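Local coordinates for protein 378aa long hypothetical citrate synthase (Sulfolobus tokodaii, PDB 1VGM) that probably belongs to the citrate synthase family, folding into a mainly helical chain in a two-chain assembly, at residues I69-F74 with A154-A159; V122-K127 with G342-I347. One frame throughout, in Å; residues are numbered along the deposited sequence.

How the contacts relate
Contacts 1 and 2 are both buried, but they differ in depth and chemistry. Contact 2 lies nearer the middle of the chain, about 12 Å from its centre, and is purely aliphatic packing between helices 117-139 and 331-353. Contact 1, with its centre about 18 Å out, mixes a phenylalanine-to-serine methylene packing with a water bridge, and joins the end of helix 60-71 to helix 153-162. The two centres are about 14 Å apart. Residues 69-74 and 122-127 also meet directly: K127 NZ probably hydrogen-bonds S73 O at 3.0 Å, and F74 CD2 packs 3.2 Å from A126 O. Helix 117-139 thus supplies one side of contact 2 and flanks contact 1.

Contact 1 of 2, residues I69-F74 with A154-A159; sequences IINESF and AESFLA
F74 and S156 make the apolar half of this contact. The CZ corner of the ring lies 3.8 Å from S156 CB, and CE1 is only slightly farther from the same carbon; the serine methylene approaches the ring obliquely. F74 CG is anti to its own carbonyl carbon, beside the backbone N (chi1 -78°), which turns the ring back against the I70 carbonyl and out to S156. One face of the ring is covered from within its own segment: the carbonyl oxygen of I70 sits 3.8 Å above the plane, over the ring centre.

The polar half passes through one water, which lies in plane at the edge of the F74 ring. It donates to N71 OD1 at 2.9 Å and to S156 OG at 3.2 Å, bridging two oxygens that are themselves 4.5 Å apart. S156 OG has its principal partner in the carbonyl oxygen of E148, and it also bonds S150 OG, so the water completes a well-occupied buried hydroxyl. N71 further packs on P149 and F74 on P147, in the loop leading into helix 153-162.

Bonds within 69-74 shape the turn that presents F74. E72 is the first residue to depart from helical backbone angles. S73 OG donates to I69 O at 2.6 Å, tilted 30° from the carbonyl plane, while E72 N reaches that oxygen from the opposite face at 3.3 Å. The backbone N of S73 then bonds I70 O.

The end of helix 60-71, where S73 OG bonds back to I69 O, is thus followed by a phenylalanine packed on the neighbouring helix 153-162, a helix-to-helix junction within the mainly helical fold of the citrate synthase family.

Contact 2 of 2, residues V122-K127 with G342-I347; sequences VQIIAK and GWLAHI
I124 and L344 hold the closest approach of the two backbones, their CA atoms 8.8 Å apart. Both segments are helical throughout and lie inside longer helices, 117-139 and 331-353, so this is helix-on-helix packing, and it buries 133 Å² in all.

L344 carries one whole side of it, its two methyls divided between two isoleucines. CD2 touches I124 CD1 at 3.7 Å, methyl against methyl. CD1 enters between I124 and I125, 3.8 Å from I125 CG1 and slightly farther from I125 CD1 and I124 CB. Each isoleucine crosses the leucine at a slant. In I124 the CG1 branch stands beside the backbone N and runs on extended (chi2 179°), which carries CD1 out to the leucine. I125 does not point straight across at its CB, yet its CG1 and CD1 both reach L344 CD1.

Other helices close the surroundings: M203 and Y204 lie against I124, and Y45 and I49 against I125. The carbonyl of I125 accepts a hydrogen bond from Y153 OH, tying helix 117-139 to the start of helix 153-162.

The arrangement is plain aliphatic helix packing, one leucine wedged into a pair of adjacent isoleucines, within the buried interior of the helical citrate synthase-type fold.

Contact 1 of 2, residues I69-F74 with A154-A159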
ATOM      1  N   ILE A  69       7.040  -2.774 -26.905  1.00  7.70           N
ATOM      2  CA  ILE A  69       7.430  -2.638 -25.511  1.00 10.06           C
ATOM      3  C   ILE A  69       6.961  -3.844 -24.703  1.00 10.84           C
ATOM      4  O   ILE A  69       7.725  -4.422 -23.931  1.00 12.80           O
ATOM      5  CB  ILE A  69       6.840  -1.356 -24.893  1.00  6.92           C
ATOM      6  CG1 ILE A  69       7.459  -0.126 -25.573  1.00 10.40           C
ATOM      7  CG2 ILE A  69       7.105  -1.334 -23.388  1.00  7.71           C
ATOM      8  CD1 ILE A  69       6.686   1.178 -25.333  1.00 10.66           C
ATOM      9  N   ILE A  70       5.704  -4.221 -24.887  1.00  7.41           N
ATOM     10  CA  ILE A  70       5.156  -5.378 -24.198  1.00  8.49           C
ATOM     11  C   ILE A  70       6.053  -6.581 -24.411  1.00  8.66           C
ATOM     12  O   ILE A  70       6.487  -7.223 -23.449  1.00  5.18           O
ATOM     13  CB  ILE A  70       3.725  -5.711 -24.701  1.00  9.62           C
ATOM     14  CG1 ILE A  70       2.739  -4.656 -24.185  1.00  5.70           C
ATOM     15  CG2 ILE A  70       3.306  -7.092 -24.223  1.00  6.04           C
ATOM     16  CD1 ILE A  70       1.393  -4.670 -24.876  1.00  6.94           C
ATOM     17  N   ASN A  71       6.326  -6.884 -25.676  1.00  8.52           N
ATOM     18  CA  ASN A  71       6.920  -8.166 -26.042  1.00  9.48           C
ATOM     19  C   ASN A  71       8.370  -8.271 -25.586  1.00  9.95           C
ATOM     20  O   ASN A  71       8.916  -9.371 -25.491  1.00 10.96           O
ATOM     21  CB  ASN A  71       6.843  -8.373 -27.558  1.00  7.72           C
ATOM     22  CG  ASN A  71       5.483  -8.861 -28.007  1.00 10.71           C
ATOM     23  OD1 ASN A  71       4.855  -9.685 -27.334  1.00  6.30           O
ATOM     24  ND2 ASN A  71       5.017  -8.357 -29.148  1.00  7.11           N
ATOM     25  N   GLU A  72       8.991  -7.128 -25.307  1.00  8.35           N
ATOM     26  CA  GLU A  72      10.365  -7.127 -24.824  1.00 11.96           C
ATOM     27  C   GLU A  72      10.456  -6.991 -23.302  1.00 10.66           C
ATOM     28  O   GLU A  72      11.549  -6.855 -22.762  1.00  8.51           O
ATOM     29  CB  GLU A  72      11.171  -6.003 -25.495  1.00 13.20           C
ATOM     30  CG  GLU A  72      10.865  -4.606 -24.974  1.00 12.57           C
ATOM     31  CD  GLU A  72      11.498  -3.507 -25.823  1.00 17.71           C
ATOM     32  OE1 GLU A  72      11.206  -2.316 -25.586  1.00 17.63           O
ATOM     33  OE2 GLU A  72      12.290  -3.833 -26.728  1.00 18.37           O
ATOM     34  N   SER A  73       9.320  -7.029 -22.609  1.00  8.72           N
ATOM     35  CA  SER A  73       9.310  -6.672 -21.194  1.00  8.54           C
ATOM     36  C   SER A  73       8.745  -7.733 -20.241  1.00  8.25           C
ATOM     37  O   SER A  73       8.417  -7.414 -19.096  1.00  7.86           O
ATOM     38  CB  SER A  73       8.544  -5.366 -20.997  1.00 10.83           C
ATOM     39  OG  SER A  73       9.124  -4.315 -21.742  1.00 10.66           O
ATOM     40  N   PHE A  74       8.639  -8.982 -20.691  1.00  7.64           N
ATOM     41  CA  PHE A  74       8.014 -10.037 -19.881  1.00  9.14           C
ATOM     42  C   PHE A  74       8.937 -10.599 -18.798  1.00 10.39           C
ATOM     43  O   PHE A  74       8.473 -11.141 -17.791  1.00  7.15           O
ATOM     44  CB  PHE A  74       7.533 -11.186 -20.778  1.00  6.64           C
ATOM     45  CG  PHE A  74       6.241 -10.898 -21.492  1.00  9.06           C
ATOM     46  CD1 PHE A  74       6.144 -11.074 -22.872  1.00  5.80           C
ATOM     47  CD2 PHE A  74       5.113 -10.468 -20.789  1.00  7.01           C
ATOM     48  CE1 PHE A  74       4.948 -10.814 -23.550  1.00  6.20           C
ATOM     49  CE2 PHE A  74       3.911 -10.203 -21.454  1.00  9.67           C
ATOM     50  CZ  PHE A  74       3.826 -10.383 -22.837  1.00  7.01           C
ATOM     51  N   ALA A 154      -3.085 -10.891 -24.604  1.00  8.10           N
ATOM     52  CA  ALA A 154      -3.968 -11.926 -24.057  1.00  5.34           C
ATOM     53  C   ALA A 154      -3.471 -13.329 -24.419  1.00  7.60           C
ATOM     54  O   ALA A 154      -3.546 -14.251 -23.610  1.00  6.83           O
ATOM     55  CB  ALA A 154      -5.394 -11.727 -24.571  1.00  8.22           C
ATOM     56  N   GLU A 155      -2.966 -13.496 -25.636  1.00  6.89           N
ATOM     57  CA  GLU A 155      -2.481 -14.804 -26.041  1.00  8.28           C
ATOM     58  C   GLU A 155      -1.233 -15.146 -25.249  1.00  7.57           C
ATOM     59  O   GLU A 155      -1.127 -16.232 -24.684  1.00  8.02           O
ATOM     60  CB  GLU A 155      -2.167 -14.849 -27.541  1.00  6.69           C
ATOM     61  CG  GLU A 155      -1.608 -16.196 -27.970  1.00  9.70           C
ATOM     62  CD  GLU A 155      -1.428 -16.325 -29.467  1.00 13.18           C
ATOM     63  OE1 GLU A 155      -1.853 -15.415 -30.205  1.00 13.97           O
ATOM     64  OE2 GLU A 155      -0.856 -17.345 -29.902  1.00 12.77           O
ATOM     65  N   SER A 156      -0.290 -14.214 -25.201  1.00  6.47           N
ATOM     66  CA  SER A 156       0.945 -14.442 -24.465  1.00  8.20           C
ATOM     67  C   SER A 156       0.693 -14.804 -23.004  1.00  6.39           C
ATOM     68  O   SER A 156       1.371 -15.677 -22.453  1.00  3.57           O
ATOM     69  CB  SER A 156       1.845 -13.208 -24.543  1.00  5.44           C
ATOM     70  OG  SER A 156       2.362 -13.065 -25.854  1.00  8.45           O
ATOM     71  N   PHE A 157      -0.277 -14.140 -22.375  1.00  5.46           N
ATOM     72  CA  PHE A 157      -0.593 -14.440 -20.983  1.00  5.81           C
ATOM     73  C   PHE A 157      -1.177 -15.851 -20.885  1.00  7.06           C
ATOM     74  O   PHE A 157      -0.754 -16.649 -20.047  1.00  8.53           O
ATOM     75  CB  PHE A 157      -1.582 -13.412 -20.416  1.00  2.45           C
ATOM     76  CG  PHE A 157      -2.137 -13.779 -19.071  1.00  4.92           C
ATOM     77  CD1 PHE A 157      -1.290 -13.928 -17.971  1.00  2.25           C
ATOM     78  CD2 PHE A 157      -3.499 -14.014 -18.908  1.00  3.43           C
ATOM     79  CE1 PHE A 157      -1.797 -14.291 -16.722  1.00  5.36           C
ATOM     80  CE2 PHE A 157      -4.025 -14.377 -17.662  1.00  7.21           C
ATOM     81  CZ  PHE A 157      -3.172 -14.526 -16.567  1.00  1.60           C
ATOM     82  N   LEU A 158      -2.143 -16.156 -21.751  1.00  6.33           N
ATOM     83  CA  LEU A 158      -2.841 -17.434 -21.682  1.00  5.28           C
ATOM     84  C   LEU A 158      -1.895 -18.599 -21.949  1.00  3.66           C
ATOM     85  O   LEU A 158      -2.013 -19.647 -21.315  1.00  4.74           O
ATOM     86  CB  LEU A 158      -3.992 -17.480 -22.691  1.00  4.01           C
ATOM     87  CG  LEU A 158      -5.199 -16.593 -22.356  1.00  6.99           C
ATOM     88  CD1 LEU A 158      -6.249 -16.731 -23.443  1.00  6.34           C
ATOM     89  CD2 LEU A 158      -5.776 -16.982 -21.010  1.00  2.10           C
ATOM     90  N   ALA A 159      -0.970 -18.416 -22.888  1.00  4.75           N
ATOM     91  CA  ALA A 159      -0.044 -19.475 -23.272  1.00  5.90           C
ATOM     92  C   ALA A 159       0.951 -19.796 -22.154  1.00  6.51           C
ATOM     93  O   ALA A 159       1.266 -20.959 -21.903  1.00  9.89           O
ATOM     94  CB  ALA A 159       0.704 -19.079 -24.558  1.00  5.36           C
TER
HETATM   95  O   HOH W   1       2.082  -9.892 -26.384  1.00  5.77           O

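Contact 2 of 2, residues V122-K127 with G342-I347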
ATOM      1  N   VAL A 122       3.737   0.489 -19.525  1.00  7.06           N
ATOM      2  CA  VAL A 122       3.553  -0.651 -20.418  1.00  7.50           C
ATOM      3  C   VAL A 122       4.408  -1.833 -19.974  1.00  6.27           C
ATOM      4  O   VAL A 122       3.932  -2.968 -19.931  1.00  8.41           O
ATOM      5  CB  VAL A 122       3.910  -0.295 -21.886  1.00  6.16           C
ATOM      6  CG1 VAL A 122       3.579  -1.472 -22.800  1.00  1.60           C
ATOM      7  CG2 VAL A 122       3.130   0.936 -22.328  1.00  6.26           C
ATOM      8  N   GLN A 123       5.668  -1.563 -19.635  1.00  6.35           N
ATOM      9  CA  GLN A 123       6.556  -2.597 -19.103  1.00  4.98           C
ATOM     10  C   GLN A 123       5.944  -3.260 -17.880  1.00  6.10           C
ATOM     11  O   GLN A 123       5.983  -4.484 -17.743  1.00  6.15           O
ATOM     12  CB  GLN A 123       7.918  -2.003 -18.728  1.00  8.84           C
ATOM     13  CG  GLN A 123       8.693  -1.442 -19.909  1.00  7.97           C
ATOM     14  CD  GLN A 123      10.019  -0.814 -19.502  1.00 13.41           C
ATOM     15  OE1 GLN A 123      10.225  -0.451 -18.338  1.00 14.17           O
ATOM     16  NE2 GLN A 123      10.923  -0.672 -20.466  1.00  9.56           N
ATOM     17  N   ILE A 124       5.373  -2.454 -16.990  1.00  1.60           N
ATOM     18  CA  ILE A 124       4.758  -2.997 -15.780  1.00  6.52           C
ATOM     19  C   ILE A 124       3.572  -3.903 -16.123  1.00  4.01           C
ATOM     20  O   ILE A 124       3.354  -4.934 -15.493  1.00  2.93           O
ATOM     21  CB  ILE A 124       4.261  -1.864 -14.842  1.00  8.11           C
ATOM     22  CG1 ILE A 124       5.449  -1.020 -14.368  1.00 10.58           C
ATOM     23  CG2 ILE A 124       3.497  -2.463 -13.635  1.00 10.03           C
ATOM     24  CD1 ILE A 124       5.049   0.126 -13.457  1.00  7.65           C
ATOM     25  N   ILE A 125       2.809  -3.507 -17.132  1.00  4.75           N
ATOM     26  CA  ILE A 125       1.691  -4.315 -17.598  1.00  4.81           C
ATOM     27  C   ILE A 125       2.186  -5.652 -18.148  1.00  1.67           C
ATOM     28  O   ILE A 125       1.591  -6.696 -17.897  1.00  2.05           O
ATOM     29  CB  ILE A 125       0.866  -3.533 -18.658  1.00  2.32           C
ATOM     30  CG1 ILE A 125       0.037  -2.460 -17.942  1.00  6.83           C
ATOM     31  CG2 ILE A 125      -0.055  -4.469 -19.435  1.00  6.32           C
ATOM     32  CD1 ILE A 125      -0.462  -1.349 -18.841  1.00  8.87           C
ATOM     33  N   ALA A 126       3.296  -5.623 -18.869  1.00  4.41           N
ATOM     34  CA  ALA A 126       3.951  -6.850 -19.317  1.00  4.15           C
ATOM     35  C   ALA A 126       4.250  -7.788 -18.146  1.00  5.89           C
ATOM     36  O   ALA A 126       3.924  -8.972 -18.183  1.00  4.63           O
ATOM     37  CB  ALA A 126       5.240  -6.501 -20.056  1.00  6.04           C
ATOM     38  N   LYS A 127       4.865  -7.252 -17.101  1.00  6.91           N
ATOM     39  CA  LYS A 127       5.358  -8.082 -16.009  1.00  5.71           C
ATOM     40  C   LYS A 127       4.238  -8.560 -15.094  1.00  5.36           C
ATOM     41  O   LYS A 127       4.374  -9.582 -14.430  1.00  5.15           O
ATOM     42  CB  LYS A 127       6.402  -7.306 -15.203  1.00  8.91           C
ATOM     43  CG  LYS A 127       7.643  -6.958 -16.026  1.00  8.29           C
ATOM     44  CD  LYS A 127       8.646  -6.122 -15.245  1.00  9.25           C
ATOM     45  CE  LYS A 127       9.691  -5.511 -16.177  1.00  6.36           C
ATOM     46  NZ  LYS A 127      10.401  -6.552 -16.973  1.00  8.31           N
ATOM     47  N   GLY A 342      -5.682   0.848 -15.196  1.00  3.36           N
ATOM     48  CA  GLY A 342      -6.321   1.963 -14.527  1.00  2.66           C
ATOM     49  C   GLY A 342      -5.514   2.511 -13.363  1.00  3.27           C
ATOM     50  O   GLY A 342      -5.374   3.729 -13.238  1.00  4.40           O
ATOM     51  N   TRP A 343      -4.976   1.644 -12.506  1.00  3.64           N
ATOM     52  CA  TRP A 343      -4.102   2.130 -11.441  1.00  1.82           C
ATOM     53  C   TRP A 343      -2.964   2.987 -12.004  1.00  4.01           C
ATOM     54  O   TRP A 343      -2.707   4.089 -11.512  1.00  3.25           O
ATOM     55  CB  TRP A 343      -3.511   0.972 -10.626  1.00  2.89           C
ATOM     56  CG  TRP A 343      -4.522   0.215  -9.788  1.00  3.01           C
ATOM     57  CD1 TRP A 343      -5.701   0.697  -9.271  1.00  1.60           C
ATOM     58  CD2 TRP A 343      -4.442  -1.161  -9.384  1.00  2.69           C
ATOM     59  NE1 TRP A 343      -6.355  -0.295  -8.574  1.00  1.60           N
ATOM     60  CE2 TRP A 343      -5.605  -1.446  -8.627  1.00  2.56           C
ATOM     61  CE3 TRP A 343      -3.514  -2.184  -9.609  1.00  3.94           C
ATOM     62  CZ2 TRP A 343      -5.862  -2.720  -8.095  1.00  6.78           C
ATOM     63  CZ3 TRP A 343      -3.768  -3.451  -9.080  1.00  4.05           C
ATOM     64  CH2 TRP A 343      -4.934  -3.707  -8.332  1.00  1.81           C
ATOM     65  N   LEU A 344      -2.285   2.484 -13.030  1.00  5.01           N
ATOM     66  CA  LEU A 344      -1.141   3.189 -13.598  1.00  6.19           C
ATOM     67  C   LEU A 344      -1.577   4.504 -14.254  1.00  7.99           C
ATOM     68  O   LEU A 344      -0.934   5.537 -14.078  1.00  6.48           O
ATOM     69  CB  LEU A 344      -0.433   2.310 -14.632  1.00  3.92           C
ATOM     70  CG  LEU A 344       0.320   1.078 -14.117  1.00  7.30           C
ATOM     71  CD1 LEU A 344       0.708   0.211 -15.306  1.00  3.10           C
ATOM     72  CD2 LEU A 344       1.560   1.491 -13.315  1.00  7.88           C
ATOM     73  N   ALA A 345      -2.672   4.468 -15.006  1.00  7.33           N
ATOM     74  CA  ALA A 345      -3.172   5.680 -15.653  1.00  5.69           C
ATOM     75  C   ALA A 345      -3.489   6.758 -14.616  1.00  2.43           C
ATOM     76  O   ALA A 345      -3.214   7.935 -14.828  1.00  6.19           O
ATOM     77  CB  ALA A 345      -4.414   5.362 -16.487  1.00  3.07           C
ATOM     78  N   HIS A 346      -4.059   6.350 -13.490  1.00  4.37           N
ATOM     79  CA  HIS A 346      -4.466   7.298 -12.457  1.00  6.15           C
ATOM     80  C   HIS A 346      -3.293   7.936 -11.713  1.00  6.13           C
ATOM     81  O   HIS A 346      -3.332   9.126 -11.404  1.00  6.29           O
ATOM     82  CB  HIS A 346      -5.391   6.622 -11.434  1.00  5.06           C
ATOM     83  CG  HIS A 346      -6.832   6.609 -11.838  1.00  3.67           C
ATOM     84  ND1 HIS A 346      -7.643   7.721 -11.753  1.00  6.46           N
ATOM     85  CD2 HIS A 346      -7.603   5.622 -12.354  1.00  1.60           C
ATOM     86  CE1 HIS A 346      -8.847   7.421 -12.202  1.00  4.55           C
ATOM     87  NE2 HIS A 346      -8.849   6.152 -12.574  1.00  4.70           N
ATOM     88  N   ILE A 347      -2.261   7.157 -11.401  1.00  4.99           N
ATOM     89  CA  ILE A 347      -1.145   7.720 -10.652  1.00  6.02           C
ATOM     90  C   ILE A 347      -0.252   8.588 -11.542  1.00  7.44           C
ATOM     91  O   ILE A 347       0.388   9.524 -11.061  1.00  8.73           O
ATOM     92  CB  ILE A 347      -0.274   6.618  -9.960  1.00  3.87           C
ATOM     93  CG1 ILE A 347       0.221   5.596 -10.985  1.00  5.58           C
ATOM     94  CG2 ILE A 347      -1.083   5.929  -8.867  1.00  4.00           C
ATOM     95  CD1 ILE A 347       1.108   4.506 -10.391  1.00  4.27           C
TER